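Local atomic coordinates of putative isomerase (Sinorhizobium meliloti, PDB entry 2PPG), a protein that is probably an isomerase of the mandelate racemase/muconate lactonizing enzyme family within the enolase superfamily. Residues Ala176-Lys181 with His343-Ser348. Numbering follows the deposited sequence.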
# COMPACT_ATOMS: atom_id res chain seq x y z
N ALA A 176 -23.43 -34.58 -22.75
CA ALA A 176 -23.21 -36.02 -22.66
C ALA A 176 -22.81 -36.66 -24.00
O ALA A 176 -22.03 -37.61 -24.03
CB ALA A 176 -24.45 -36.72 -22.08
N ALA A 177 -23.36 -36.13 -25.09
CA ALA A 177 -23.03 -36.60 -26.43
C ALA A 177 -21.56 -36.32 -26.76
O ALA A 177 -20.83 -37.21 -27.20
CB ALA A 177 -23.93 -35.95 -27.45
N TRP A 178 -21.14 -35.08 -26.53
CA TRP A 178 -19.75 -34.70 -26.76
C TRP A 178 -18.81 -35.36 -25.78
O TRP A 178 -17.63 -35.55 -26.06
CB TRP A 178 -19.61 -33.18 -26.71
CG TRP A 178 -20.09 -32.56 -27.95
CD1 TRP A 178 -21.27 -31.91 -28.14
CD2 TRP A 178 -19.42 -32.55 -29.22
NE1 TRP A 178 -21.38 -31.49 -29.44
CE2 TRP A 178 -20.26 -31.87 -30.12
CE3 TRP A 178 -18.21 -33.07 -29.68
CZ2 TRP A 178 -19.91 -31.68 -31.46
CZ3 TRP A 178 -17.86 -32.87 -31.00
CH2 TRP A 178 -18.71 -32.18 -31.88
N GLN A 179 -19.34 -35.74 -24.62
CA GLN A 179 -18.55 -36.48 -23.65
C GLN A 179 -18.19 -37.84 -24.24
O GLN A 179 -17.05 -38.29 -24.15
CB GLN A 179 -19.29 -36.64 -22.32
CG GLN A 179 -18.52 -37.39 -21.24
CD GLN A 179 -19.28 -37.49 -19.92
OE1 GLN A 179 -20.48 -37.72 -19.90
NE2 GLN A 179 -18.57 -37.33 -18.81
N ALA A 180 -19.18 -38.49 -24.86
CA ALA A 180 -18.98 -39.79 -25.47
C ALA A 180 -18.00 -39.71 -26.66
O ALA A 180 -17.33 -40.69 -26.99
CB ALA A 180 -20.31 -40.39 -25.91
N LYS A 181 -17.93 -38.54 -27.29
CA LYS A 181 -16.98 -38.31 -28.37
C LYS A 181 -15.55 -38.01 -27.88
O LYS A 181 -14.66 -37.77 -28.70
CB LYS A 181 -17.48 -37.20 -29.30
CG LYS A 181 -18.50 -37.66 -30.32
CD LYS A 181 -19.35 -36.49 -30.79
CE LYS A 181 -20.18 -36.86 -32.00
NZ LYS A 181 -21.05 -35.72 -32.41
N HIS A 343 -7.78 -25.07 -24.73
CA HIS A 343 -8.20 -24.14 -25.77
C HIS A 343 -9.69 -24.35 -26.01
O HIS A 343 -10.13 -25.47 -26.20
CB HIS A 343 -7.41 -24.41 -27.05
CG HIS A 343 -7.50 -23.32 -28.08
ND1 HIS A 343 -8.66 -23.05 -28.78
CD2 HIS A 343 -6.56 -22.47 -28.56
CE1 HIS A 343 -8.43 -22.07 -29.63
NE2 HIS A 343 -7.17 -21.70 -29.52
N GLU A 344 -10.45 -23.26 -26.00
CA GLU A 344 -11.88 -23.31 -26.30
C GLU A 344 -12.17 -23.97 -27.65
O GLU A 344 -11.43 -23.76 -28.62
CB GLU A 344 -12.49 -21.91 -26.26
CG GLU A 344 -14.00 -21.88 -26.33
CD GLU A 344 -14.60 -20.48 -26.24
OE1 GLU A 344 -13.89 -19.49 -26.49
OE2 GLU A 344 -15.80 -20.38 -25.91
N PHE A 345 -13.24 -24.74 -27.72
CA PHE A 345 -13.67 -25.37 -28.97
C PHE A 345 -15.17 -25.21 -29.18
O PHE A 345 -16.00 -25.84 -28.50
CB PHE A 345 -13.25 -26.84 -28.98
CG PHE A 345 -13.90 -27.67 -30.07
CD1 PHE A 345 -13.73 -27.35 -31.42
CD2 PHE A 345 -14.63 -28.80 -29.75
CE1 PHE A 345 -14.30 -28.14 -32.41
CE2 PHE A 345 -15.20 -29.59 -30.74
CZ PHE A 345 -15.04 -29.26 -32.07
N GLN A 346 -15.50 -24.35 -30.14
CA GLN A 346 -16.86 -24.13 -30.60
C GLN A 346 -17.22 -25.20 -31.63
O GLN A 346 -17.07 -24.99 -32.83
CB GLN A 346 -16.97 -22.75 -31.26
CG GLN A 346 -16.53 -21.57 -30.39
CD GLN A 346 -17.69 -20.94 -29.63
OE1 GLN A 346 -18.85 -21.24 -29.90
NE2 GLN A 346 -17.37 -20.07 -28.68
N HIS A 347 -17.68 -26.34 -31.15
CA HIS A 347 -18.13 -27.43 -32.00
C HIS A 347 -19.14 -26.99 -33.06
O HIS A 347 -19.02 -27.32 -34.24
CB HIS A 347 -18.73 -28.54 -31.13
CG HIS A 347 -19.80 -28.04 -30.21
ND1 HIS A 347 -21.14 -28.21 -30.48
CD2 HIS A 347 -19.74 -27.34 -29.06
CE1 HIS A 347 -21.86 -27.65 -29.53
NE2 HIS A 347 -21.03 -27.12 -28.65
N SER A 348 -20.13 -26.22 -32.64
CA SER A 348 -21.22 -25.77 -33.51
C SER A 348 -20.75 -24.88 -34.68
O SER A 348 -21.49 -24.68 -35.64
CB SER A 348 -22.27 -25.05 -32.67
OG SER A 348 -21.66 -24.31 -31.62
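The indole of Trp178 reaches from the last turn of helix 168-180 to His347, in the first turn of helix 347-350, and most of the meeting is made by these two side chains. Trp178 CA and His347 CA stay 9.1 Å apart, a span that a long, flat tryptophan is well suited to bridge. With CG lying anti to its own carbonyl carbon (chi1 -77°), Trp178 directs the indole away from its helix toward the 343-348 segment. There His347 CB approaches obliquely, 3.4 Å from Trp178 CZ2, while Lys181 CD lies 3.7 Å above one face of the indole, offset toward the rim.

The imidazole sits beside the five-membered ring of the indole, with centroids 4.5 Å apart and planes inclined at 52°, so the pair is neither stacked nor T-shaped. Trp178 NE1 comes over one face of the imidazole, 3.4 Å from His347 ND1. A chi1 of 54° puts the histidine ring there while CB faces CZ2. Histidine suits a place that needs both a flat surface and a polar end: its buried NE2 hydrogen-bonds to the carbonyl oxygen of Gly162, which would hold the ring's rotation.

Phe345 adds a lighter touch, with Trp178 CZ3 near the plane of its ring at the edge, 4.2 Å from CE2; a purely apolar ring suits this buried spot between Trp178 and Phe183. The backbone N of His347 lies 3.8 Å above the centre of the same phenyl ring, within the turn between strand and helix.

Phe183 meets both Trp178, edge to face, and Phe345, in nearly parallel planes. Trp178 and His347 also rest on Ile160 of strand 155-161, the parallel neighbour of strand 343-345, so the cluster packs helix 168-180 against the strands of the enolase-type barrel domain where its last and first strands adjoin.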